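Local coordinates for arginine kinase (Cydia pomonella granulosis virus, PDB 6VVG), which is a viral protein kinase, PK-1, that binds an adenine nucleotide and probably transfers phosphate from ATP to serine or threonine residues of proteins, at residues K143-L147 with F157-Y161; G168-D174 with K184-Y190; W196-V201 with R255-L259. One frame throughout, in Å; residues are numbered along the deposited sequence.

Contact 1: K143-L147 with F157-Y161; sequences KLENL and FVCDY. With AMP (adenosine monophosphate), chain C.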
loop_
_atom_site.group_PDB
_atom_site.type_symbol
_atom_site.label_atom_id
_atom_site.label_comp_id
_atom_site.label_asym_id
_atom_site.label_seq_id
_atom_site.Cartn_x
_atom_site.Cartn_y
_atom_site.Cartn_z
ATOM N N LYS A 143 0.297 9.042 17.769
ATOM C CA LYS A 143 0.077 10.042 18.805
ATOM C C LYS A 143 -0.818 9.426 19.870
ATOM O O LYS A 143 -1.400 8.355 19.678
ATOM C CB LYS A 143 -0.543 11.319 18.236
ATOM C CG LYS A 143 -1.760 11.097 17.349
ATOM C CD LYS A 143 -2.386 12.433 16.950
ATOM C CE LYS A 143 -3.371 12.266 15.802
ATOM N NZ LYS A 143 -4.256 13.457 15.650
ATOM N N LEU A 144 -0.933 10.132 20.996
ATOM C CA LEU A 144 -1.687 9.617 22.132
ATOM C C LEU A 144 -3.086 9.171 21.723
ATOM O O LEU A 144 -3.554 8.102 22.123
ATOM C CB LEU A 144 -1.774 10.686 23.221
ATOM C CG LEU A 144 -0.459 11.278 23.728
ATOM C CD1 LEU A 144 -0.692 12.500 24.595
ATOM C CD2 LEU A 144 0.295 10.204 24.496
ATOM N N GLU A 145 -3.768 9.989 20.923
ATOM C CA GLU A 145 -5.157 9.717 20.579
ATOM C C GLU A 145 -5.316 8.489 19.690
ATOM O O GLU A 145 -6.429 7.963 19.576
ATOM C CB GLU A 145 -5.754 10.948 19.894
ATOM C CG GLU A 145 -5.767 12.208 20.762
ATOM C CD GLU A 145 -4.438 12.954 20.762
ATOM O OE1 GLU A 145 -3.446 12.416 20.230
ATOM O OE2 GLU A 145 -4.384 14.078 21.303
ATOM N N ASN A 146 -4.238 8.012 19.067
ATOM C CA ASN A 146 -4.292 6.833 18.215
ATOM C C ASN A 146 -3.687 5.602 18.883
ATOM O O ASN A 146 -3.393 4.614 18.200
ATOM C CB ASN A 146 -3.591 7.111 16.886
ATOM C CG ASN A 146 -4.383 8.041 15.996
ATOM O OD1 ASN A 146 -5.594 8.182 16.155
ATOM N ND2 ASN A 146 -3.704 8.686 15.054
ATOM N N LEU A 147 -3.495 5.639 20.198
ATOM C CA LEU A 147 -2.953 4.521 20.967
ATOM C C LEU A 147 -3.991 4.192 22.038
ATOM O O LEU A 147 -4.001 4.785 23.120
ATOM C CB LEU A 147 -1.593 4.872 21.560
ATOM C CG LEU A 147 -0.581 5.296 20.492
ATOM C CD1 LEU A 147 0.723 5.777 21.101
ATOM C CD2 LEU A 147 -0.317 4.147 19.511
ATOM N N PHE A 157 -3.451 -0.843 21.650
ATOM C CA PHE A 157 -3.876 -0.999 20.265
ATOM C C PHE A 157 -3.485 0.245 19.481
ATOM O O PHE A 157 -3.913 1.352 19.823
ATOM C CB PHE A 157 -5.388 -1.227 20.158
ATOM C CG PHE A 157 -5.892 -2.375 20.976
ATOM C CD1 PHE A 157 -6.235 -2.194 22.301
ATOM C CD2 PHE A 157 -6.028 -3.638 20.420
ATOM C CE1 PHE A 157 -6.700 -3.248 23.063
ATOM C CE2 PHE A 157 -6.492 -4.699 21.178
ATOM C CZ PHE A 157 -6.827 -4.503 22.500
ATOM N N VAL A 158 -2.681 0.059 18.436
ATOM C CA VAL A 158 -2.433 1.105 17.448
ATOM C C VAL A 158 -3.637 1.179 16.520
ATOM O O VAL A 158 -4.128 0.148 16.046
ATOM C CB VAL A 158 -1.147 0.814 16.661
ATOM C CG1 VAL A 158 -0.776 1.999 15.781
ATOM C CG2 VAL A 158 -0.010 0.460 17.611
ATOM N N CYS A 159 -4.115 2.393 16.248
ATOM C CA CYS A 159 -5.307 2.563 15.430
ATOM C C CYS A 159 -5.142 3.738 14.473
ATOM O O CYS A 159 -4.154 4.475 14.510
ATOM C CB CYS A 159 -6.557 2.760 16.301
ATOM S SG CYS A 159 -6.773 4.435 16.969
ATOM N N ASP A 160 -6.144 3.892 13.603
ATOM C CA ASP A 160 -6.216 4.955 12.596
ATOM C C ASP A 160 -5.020 4.914 11.637
ATOM O O ASP A 160 -4.093 5.722 11.704
ATOM C CB ASP A 160 -6.341 6.346 13.225
ATOM C CG ASP A 160 -6.838 7.384 12.221
ATOM O OD1 ASP A 160 -6.835 7.076 11.008
ATOM O OD2 ASP A 160 -7.235 8.493 12.630
ATOM N N TYR A 161 -5.044 3.913 10.766
ATOM C CA TYR A 161 -4.054 3.780 9.703
ATOM C C TYR A 161 -4.368 4.648 8.479
ATOM O O TYR A 161 -3.831 4.392 7.395
ATOM C CB TYR A 161 -3.937 2.306 9.312
ATOM C CG TYR A 161 -4.098 1.372 10.504
ATOM C CD1 TYR A 161 -3.471 1.645 11.715
ATOM C CD2 TYR A 161 -4.886 0.230 10.421
ATOM C CE1 TYR A 161 -3.621 0.809 12.805
ATOM C CE2 TYR A 161 -5.035 -0.615 11.502
ATOM C CZ TYR A 161 -4.401 -0.319 12.694
ATOM O OH TYR A 161 -4.550 -1.150 13.777
HETATM P P AMP C . -10.105 6.945 14.798
HETATM O O1P AMP C . -9.415 8.291 14.849
HETATM O O2P AMP C . -9.354 6.006 15.711
HETATM O O3P AMP C . -10.251 6.551 13.348
HETATM O "O5'" AMP C . -11.580 7.079 15.384
HETATM C "C5'" AMP C . -11.931 8.153 16.243
HETATM C "C4'" AMP C . -12.035 7.712 17.683
HETATM O "O4'" AMP C . -12.956 6.591 17.796
HETATM C "C3'" AMP C . -10.757 7.193 18.325
HETATM O "O3'" AMP C . -9.880 8.230 18.733
HETATM C "C2'" AMP C . -11.301 6.362 19.477
HETATM O "O2'" AMP C . -11.756 7.197 20.531
HETATM C "C1'" AMP C . -12.511 5.709 18.809
HETATM N N9 AMP C . -12.141 4.430 18.177
HETATM C C8 AMP C . -11.593 4.332 16.962
HETATM N N7 AMP C . -11.374 3.041 16.711
HETATM C C5 AMP C . -11.785 2.339 17.777
HETATM C C6 AMP C . -11.784 0.988 18.033
HETATM N N6 AMP C . -11.348 -0.156 17.259
HETATM N N1 AMP C . -12.250 0.529 19.184
HETATM C C2 AMP C . -12.728 1.397 20.107
HETATM N N3 AMP C . -12.731 2.729 19.859
HETATM C C4 AMP C . -12.255 3.194 18.688
#

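Contact 2: G168-D174 with K184-Y190; sequences GTPSFYD and KIRHEAY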
loop_
_atom_site.group_PDB
_atom_site.type_symbol
_atom_site.label_atom_id
_atom_site.label_comp_id
_atom_site.label_asym_id
_atom_site.label_seq_id
_atom_site.Cartn_x
_atom_site.Cartn_y
_atom_site.Cartn_z
ATOM N N GLY A 168 9.747 5.678 1.486
ATOM C CA GLY A 168 10.492 6.171 0.347
ATOM C C GLY A 168 9.750 7.138 -0.554
ATOM O O GLY A 168 10.386 7.753 -1.420
ATOM N N THR A 169 8.444 7.297 -0.377
ATOM C CA THR A 169 7.669 8.189 -1.221
ATOM C C THR A 169 7.777 9.628 -0.730
ATOM O O THR A 169 8.090 9.874 0.437
ATOM C CB THR A 169 6.210 7.753 -1.244
ATOM O OG1 THR A 169 5.690 7.723 0.092
ATOM C CG2 THR A 169 6.083 6.370 -1.871
ATOM N N PRO A 170 7.533 10.602 -1.609
ATOM C CA PRO A 170 7.628 12.009 -1.188
ATOM C C PRO A 170 6.614 12.326 -0.098
ATOM O O PRO A 170 5.445 11.942 -0.181
ATOM C CB PRO A 170 7.339 12.794 -2.475
ATOM C CG PRO A 170 7.626 11.820 -3.606
ATOM C CD PRO A 170 7.236 10.462 -3.048
ATOM N N SER A 171 7.060 13.051 0.918
ATOM C CA SER A 171 6.190 13.375 2.036
ATOM C C SER A 171 5.540 14.743 1.843
ATOM O O SER A 171 6.021 15.592 1.089
ATOM C CB SER A 171 6.970 13.355 3.351
ATOM O OG SER A 171 7.889 14.432 3.407
ATOM N N PHE A 172 4.423 14.937 2.541
ATOM C CA PHE A 172 3.734 16.215 2.629
ATOM C C PHE A 172 3.256 16.374 4.067
ATOM O O PHE A 172 3.350 15.451 4.882
ATOM C CB PHE A 172 2.572 16.314 1.627
ATOM C CG PHE A 172 1.639 15.140 1.652
ATOM C CD1 PHE A 172 2.043 13.896 1.191
ATOM C CD2 PHE A 172 0.346 15.284 2.123
ATOM C CE1 PHE A 172 1.178 12.818 1.219
ATOM C CE2 PHE A 172 -0.524 14.212 2.148
ATOM C CZ PHE A 172 -0.106 12.977 1.699
ATOM N N TYR A 173 2.734 17.557 4.379
ATOM C CA TYR A 173 2.408 17.913 5.758
ATOM C C TYR A 173 1.037 17.365 6.171
ATOM O O TYR A 173 0.106 18.102 6.493
ATOM C CB TYR A 173 2.459 19.427 5.920
ATOM C CG TYR A 173 3.841 20.038 5.899
ATOM C CD1 TYR A 173 4.965 19.294 6.234
ATOM C CD2 TYR A 173 4.020 21.373 5.552
ATOM C CE1 TYR A 173 6.230 19.861 6.222
ATOM C CE2 TYR A 173 5.279 21.950 5.542
ATOM C CZ TYR A 173 6.379 21.189 5.881
ATOM O OH TYR A 173 7.634 21.754 5.870
ATOM N N ASP A 174 0.925 16.041 6.155
ATOM C CA ASP A 174 -0.252 15.377 6.697
ATOM C C ASP A 174 -0.006 14.993 8.155
ATOM O O ASP A 174 1.133 14.877 8.609
ATOM C CB ASP A 174 -0.615 14.145 5.862
ATOM C CG ASP A 174 0.460 13.072 5.883
ATOM O OD1 ASP A 174 1.611 13.364 6.274
ATOM O OD2 ASP A 174 0.148 11.927 5.493
ATOM N N LYS A 184 10.550 15.186 8.723
ATOM C CA LYS A 184 9.264 15.416 8.073
ATOM C C LYS A 184 9.034 16.901 7.834
ATOM O O LYS A 184 8.477 17.291 6.799
ATOM C CB LYS A 184 8.120 14.830 8.903
ATOM C CG LYS A 184 6.763 14.920 8.198
ATOM C CD LYS A 184 5.689 14.084 8.886
ATOM C CE LYS A 184 4.331 14.290 8.219
ATOM N NZ LYS A 184 3.341 13.245 8.600
ATOM N N ILE A 185 9.452 17.747 8.781
ATOM C CA ILE A 185 9.369 19.189 8.573
ATOM C C ILE A 185 10.124 19.580 7.311
ATOM O O ILE A 185 9.682 20.447 6.548
ATOM C CB ILE A 185 9.904 19.944 9.806
ATOM C CG1 ILE A 185 8.978 19.731 11.006
ATOM C CG2 ILE A 185 10.050 21.427 9.497
ATOM C CD1 ILE A 185 9.618 20.049 12.345
ATOM N N ARG A 186 11.266 18.937 7.063
ATOM C CA ARG A 186 12.119 19.247 5.925
ATOM C C ARG A 186 11.740 18.458 4.674
ATOM O O ARG A 186 12.536 18.384 3.730
ATOM C CB ARG A 186 13.586 18.995 6.289
ATOM C CG ARG A 186 14.090 19.858 7.444
ATOM C CD ARG A 186 15.607 19.817 7.593
ATOM N NE ARG A 186 16.118 18.462 7.781
ATOM C CZ ARG A 186 16.452 17.942 8.958
ATOM N NH1 ARG A 186 16.330 18.662 10.065
ATOM N NH2 ARG A 186 16.908 16.701 9.029
ATOM N N HIS A 187 10.542 17.877 4.648
ATOM C CA HIS A 187 10.019 17.181 3.471
ATOM C C HIS A 187 10.961 16.076 2.990
ATOM O O HIS A 187 11.137 15.872 1.788
ATOM C CB HIS A 187 9.731 18.161 2.329
ATOM C CG HIS A 187 8.583 19.087 2.593
ATOM N ND1 HIS A 187 7.267 18.675 2.562
ATOM C CD2 HIS A 187 8.556 20.409 2.885
ATOM C CE1 HIS A 187 6.481 19.701 2.831
ATOM N NE2 HIS A 187 7.238 20.765 3.032
ATOM N N GLU A 188 11.569 15.354 3.925
ATOM C CA GLU A 188 12.252 14.123 3.562
ATOM C C GLU A 188 11.226 13.043 3.229
ATOM O O GLU A 188 10.053 13.127 3.605
ATOM C CB GLU A 188 13.166 13.654 4.695
ATOM C CG GLU A 188 14.353 14.561 4.958
ATOM C CD GLU A 188 15.431 13.888 5.797
ATOM O OE1 GLU A 188 15.417 12.646 5.927
ATOM O OE2 GLU A 188 16.291 14.608 6.337
ATOM N N ALA A 189 11.678 12.017 2.511
ATOM C CA ALA A 189 10.798 10.908 2.165
ATOM C C ALA A 189 10.261 10.236 3.426
ATOM O O ALA A 189 10.904 10.238 4.479
ATOM C CB ALA A 189 11.541 9.886 1.305
ATOM N N TYR A 190 9.059 9.668 3.316
ATOM C CA TYR A 190 8.493 8.904 4.420
ATOM C C TYR A 190 9.457 7.799 4.834
ATOM O O TYR A 190 9.963 7.051 3.992
ATOM C CB TYR A 190 7.140 8.317 4.018
ATOM C CG TYR A 190 6.036 9.349 3.993
ATOM C CD1 TYR A 190 5.729 10.096 5.127
ATOM C CD2 TYR A 190 5.305 9.583 2.839
ATOM C CE1 TYR A 190 4.728 11.049 5.108
ATOM C CE2 TYR A 190 4.297 10.531 2.811
ATOM C CZ TYR A 190 4.018 11.265 3.946
ATOM O OH TYR A 190 3.017 12.211 3.926
HETATM O O HOH W 1 9.861 14.016 0.251
HETATM O O HOH W 2 6.572 16.571 4.911
#

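Contact 3: W196-V201 with R255-L259; sequences WWAVGV and RMLAL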
loop_
_atom_site.group_PDB
_atom_site.type_symbol
_atom_site.label_atom_id
_atom_site.label_comp_id
_atom_site.label_asym_id
_atom_site.label_seq_id
_atom_site.Cartn_x
_atom_site.Cartn_y
_atom_site.Cartn_z
ATOM N N TRP A 196 9.360 6.843 14.732
ATOM C CA TRP A 196 10.146 6.759 15.958
ATOM C C TRP A 196 10.164 8.091 16.694
ATOM O O TRP A 196 10.113 8.122 17.928
ATOM C CB TRP A 196 11.565 6.287 15.637
ATOM C CG TRP A 196 11.591 4.887 15.089
ATOM C CD1 TRP A 196 12.356 4.422 14.059
ATOM C CD2 TRP A 196 10.804 3.775 15.536
ATOM N NE1 TRP A 196 12.099 3.089 13.845
ATOM C CE2 TRP A 196 11.149 2.669 14.738
ATOM C CE3 TRP A 196 9.844 3.605 16.541
ATOM C CZ2 TRP A 196 10.568 1.414 14.910
ATOM C CZ3 TRP A 196 9.268 2.361 16.708
ATOM C CH2 TRP A 196 9.633 1.281 15.899
ATOM N N TRP A 197 10.234 9.202 15.958
ATOM C CA TRP A 197 10.166 10.513 16.601
ATOM C C TRP A 197 8.839 10.688 17.329
ATOM O O TRP A 197 8.803 11.129 18.484
ATOM C CB TRP A 197 10.357 11.621 15.564
ATOM C CG TRP A 197 10.269 13.003 16.130
ATOM C CD1 TRP A 197 9.136 13.742 16.319
ATOM C CD2 TRP A 197 11.359 13.820 16.572
ATOM N NE1 TRP A 197 9.454 14.966 16.857
ATOM C CE2 TRP A 197 10.812 15.039 17.022
ATOM C CE3 TRP A 197 12.742 13.638 16.635
ATOM C CZ2 TRP A 197 11.602 16.071 17.522
ATOM C CZ3 TRP A 197 13.525 14.664 17.132
ATOM C CH2 TRP A 197 12.952 15.865 17.568
ATOM N N ALA A 198 7.735 10.341 16.667
ATOM C CA ALA A 198 6.430 10.423 17.314
ATOM C C ALA A 198 6.370 9.519 18.539
ATOM O O ALA A 198 5.783 9.888 19.563
ATOM C CB ALA A 198 5.326 10.057 16.321
ATOM N N VAL A 199 6.964 8.328 18.453
ATOM C CA VAL A 199 7.055 7.470 19.631
ATOM C C VAL A 199 7.775 8.202 20.754
ATOM O O VAL A 199 7.373 8.134 21.922
ATOM C CB VAL A 199 7.757 6.144 19.284
ATOM C CG1 VAL A 199 8.120 5.397 20.562
ATOM C CG2 VAL A 199 6.875 5.291 18.388
ATOM N N GLY A 200 8.851 8.914 20.418
ATOM C CA GLY A 200 9.557 9.686 21.425
ATOM C C GLY A 200 8.672 10.716 22.098
ATOM O O GLY A 200 8.718 10.888 23.317
ATOM N N VAL A 201 7.854 11.420 21.314
ATOM C CA VAL A 201 6.946 12.395 21.907
ATOM C C VAL A 201 5.937 11.696 22.810
ATOM O O VAL A 201 5.661 12.150 23.928
ATOM C CB VAL A 201 6.245 13.218 20.812
ATOM C CG1 VAL A 201 5.246 14.188 21.440
ATOM C CG2 VAL A 201 7.265 13.966 19.965
ATOM N N ARG A 255 17.481 10.989 24.063
ATOM C CA ARG A 255 18.039 10.381 22.860
ATOM C C ARG A 255 16.963 10.058 21.835
ATOM O O ARG A 255 17.262 10.008 20.639
ATOM C CB ARG A 255 18.831 9.123 23.235
ATOM C CG ARG A 255 20.008 9.429 24.167
ATOM C CD ARG A 255 20.904 8.226 24.457
ATOM N NE ARG A 255 22.007 8.599 25.345
ATOM C CZ ARG A 255 23.254 8.818 24.940
ATOM N NH1 ARG A 255 23.573 8.684 23.659
ATOM N NH2 ARG A 255 24.188 9.162 25.817
ATOM N N MET A 256 15.716 9.863 22.268
ATOM C CA MET A 256 14.637 9.683 21.301
ATOM C C MET A 256 14.369 10.969 20.527
ATOM O O MET A 256 13.953 10.915 19.364
ATOM C CB MET A 256 13.357 9.232 22.006
ATOM C CG MET A 256 13.353 7.791 22.475
ATOM S SD MET A 256 13.404 6.580 21.142
ATOM C CE MET A 256 11.868 6.927 20.282
ATOM N N LEU A 257 14.599 12.130 21.148
ATOM C CA LEU A 257 14.203 13.413 20.579
ATOM C C LEU A 257 15.400 14.299 20.253
ATOM O O LEU A 257 15.242 15.515 20.089
ATOM C CB LEU A 257 13.246 14.136 21.530
ATOM C CG LEU A 257 11.954 13.354 21.781
ATOM C CD1 LEU A 257 11.095 13.952 22.873
ATOM C CD2 LEU A 257 11.159 13.250 20.466
ATOM N N ALA A 258 16.589 13.715 20.141
ATOM C CA ALA A 258 17.755 14.463 19.693
ATOM C C ALA A 258 17.476 15.116 18.346
ATOM O O ALA A 258 17.047 14.453 17.398
ATOM C CB ALA A 258 18.965 13.533 19.589
ATOM N N LEU A 259 17.710 16.427 18.267
ATOM C CA LEU A 259 17.519 17.129 17.001
ATOM C C LEU A 259 18.347 16.486 15.893
ATOM O O LEU A 259 17.840 16.213 14.800
ATOM C CB LEU A 259 17.887 18.603 17.156
ATOM C CG LEU A 259 17.910 19.413 15.858
ATOM C CD1 LEU A 259 16.554 19.336 15.164
ATOM C CD2 LEU A 259 18.304 20.860 16.124
#

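Contact 1: K143-L147 with F157-Y161
Asn146 meets Cys159 and Asp160 through both its side chain and its backbone. Followed outward, Asn146 CB lies 3.6 Å from Cys159 O. A chi1 of -72° sets CG beside the backbone N, and from there the amide reaches Asp160, with Asn146 CG 3.8 Å from Asp160 CB. At the tip the two branches part. Asn146 OD1 rests 3.5 Å from Asp160 CB, a van der Waals touch, whereas ND2 donates to the carbonyl of Asp141, which fixes the flip of the amide. The amide and the Asp160 carboxylate slant past each other with planes 68° apart. Between the backbones, Cys159 N donates to Asn146 O at 3.0 Å (N-H...O 149°). One residue further, Leu147 and Val158 form a non-hydrogen-bonded antiparallel pair; their side chains run side by side on one face, Leu147 CD2 4.2 Å from Val158 CG2, and Leu147 CA-H points at the carbonyl of Phe157.

Asp160 OD2 lies 3.1 Å from O1P of AMP, a close approach of two acidic groups rather than a bond, while OD1 accepts from Gly162 N. Asp141 to Asn146 matches the kinase catalytic loop, and Asp160-Tyr161-Gly162 is a variant of the DFG motif; in related kinases the counterparts of Asn146 and Asp160 bind metal. The two-stranded ribbon 147-148/157-158 packs on the C-lobe core: Leu147 and Val158 both touch Leu125 of helix 115-133, Leu147 and Leu144 pack on Val202 of helix 192-208, and the Tyr161 side chain touches Glu60 and Val63 of helix 59-66.

Contact 2: G168-D174 with K184-Y190
Ser171 CB caps one face of the Tyr190 ring in the tight half of this contact, over its centre and 3.7 Å from the centroid (CH-pi), while Thr169 OG1, hydrogen-bonded to Ile166 O, lies at the ring edge. Tyr190 OH donates to Asp174 OD1 at 3.0 Å. Lys184, extended from CG onward, brings NZ to the same oxygen from the opposite face of the carboxylate, forming a salt bridge (NZ to Asp174 OD1 2.9 Å), and also bonds Asp174 O. Asp174 OD2 pairs with Arg165, so this buried acid is gripped on both oxygens. Ser171 OG makes a 2.5 Å bond to Glu188 O, and one water joins that hydroxyl to Lys184 O.

The outer side is more exposed to solvent, though Tyr173 and His187 still stack closely there, offset, centroids 4.1 Å apart and planes at 29°, with Tyr173 OH donating to Ile185 O. His187 is the positive-phi C-prime residue of a Schellman motif closing helix 182-185. At the other end, Gly168 and Thr169 exchange backbone bonds with Tyr190, and Thr169 and Pro170 touch the second subunit. The whole is consistent with a kinase activation segment folded onto the residues that follow its Ser-Pro-Glu counterpart of the APE motif.

Contact 3: W196-V201 with R255-L259
Trp197 and Leu257 are brought face to methyl by their torsions. Trp197 CG stands anti to the backbone N (chi1 179°), swinging the indole across to the other segment. Leu257 CG is anti to its own carbonyl carbon, and from there chi2 (171°) sets CD1 anti to CA and leaves CD2 over one face of the six-membered ring. The methyl sits over the ring centre, Leu257 CD2 being 3.9 Å from the centroid and 10° off the normal, a CH-pi contact. The same methyl touches Val201 CG2 at 4.0 Å, so it is wedged between the indole and the helix.

Met256 is folded, its chain bent at chi2 and again at chi3, and this turns the thioether back along helix 192-208. Its terminal methyl comes to rest against the backbone: Met256 CE is 3.2 Å from Trp196 O, the carbonyl that accepts from Gly200 N, and 4.1 Å from Val199 CG1. Gly200 makes room for all this. Lacking a side chain, it lets the CA atoms of Gly200 and Met256 approach to 5.1 Å, with Met256 CB and both Leu257 methyls gathered around it. At the rim of the indole, Trp197 CH2 is 3.4 Å from Leu257 O, and Ala258 O lies in the ring plane, 3.5 Å from Trp197 CZ3. Arg264 donates to Ala258 O.

Helix 192-208, the kinase alpha F, is thus joined to the C-terminal end of helix 247-256, alpha H, and the turn that follows by methyl, methylene and indole surfaces, with backbone carbonyls as the polar groups that meet them. This is consistent with adhesion by close fit and burial of apolar surface.

Contacts 1 and 3 are buried, contact 1 near the centre of the chain beside the nucleotide and contact 3 deep among the C-lobe helices, whereas contact 2 is partly exposed, its centre about 18 Å from the centre of the chain. Helix 192-208 relates all three: it carries one segment of contact 3, supports Leu144 and Leu147 of contact 1, and lends Phe194 to Ser171 and Lys184 of contact 2. Chemistry follows place. Contact 1 mixes a short strand pairing with polar groups facing AMP, contact 2 relies on a salt bridge, many hydrogen bonds and waters, and contact 3 is almost wholly apolar. The contact centres lie about 17 to 20 Å apart, and none touches another.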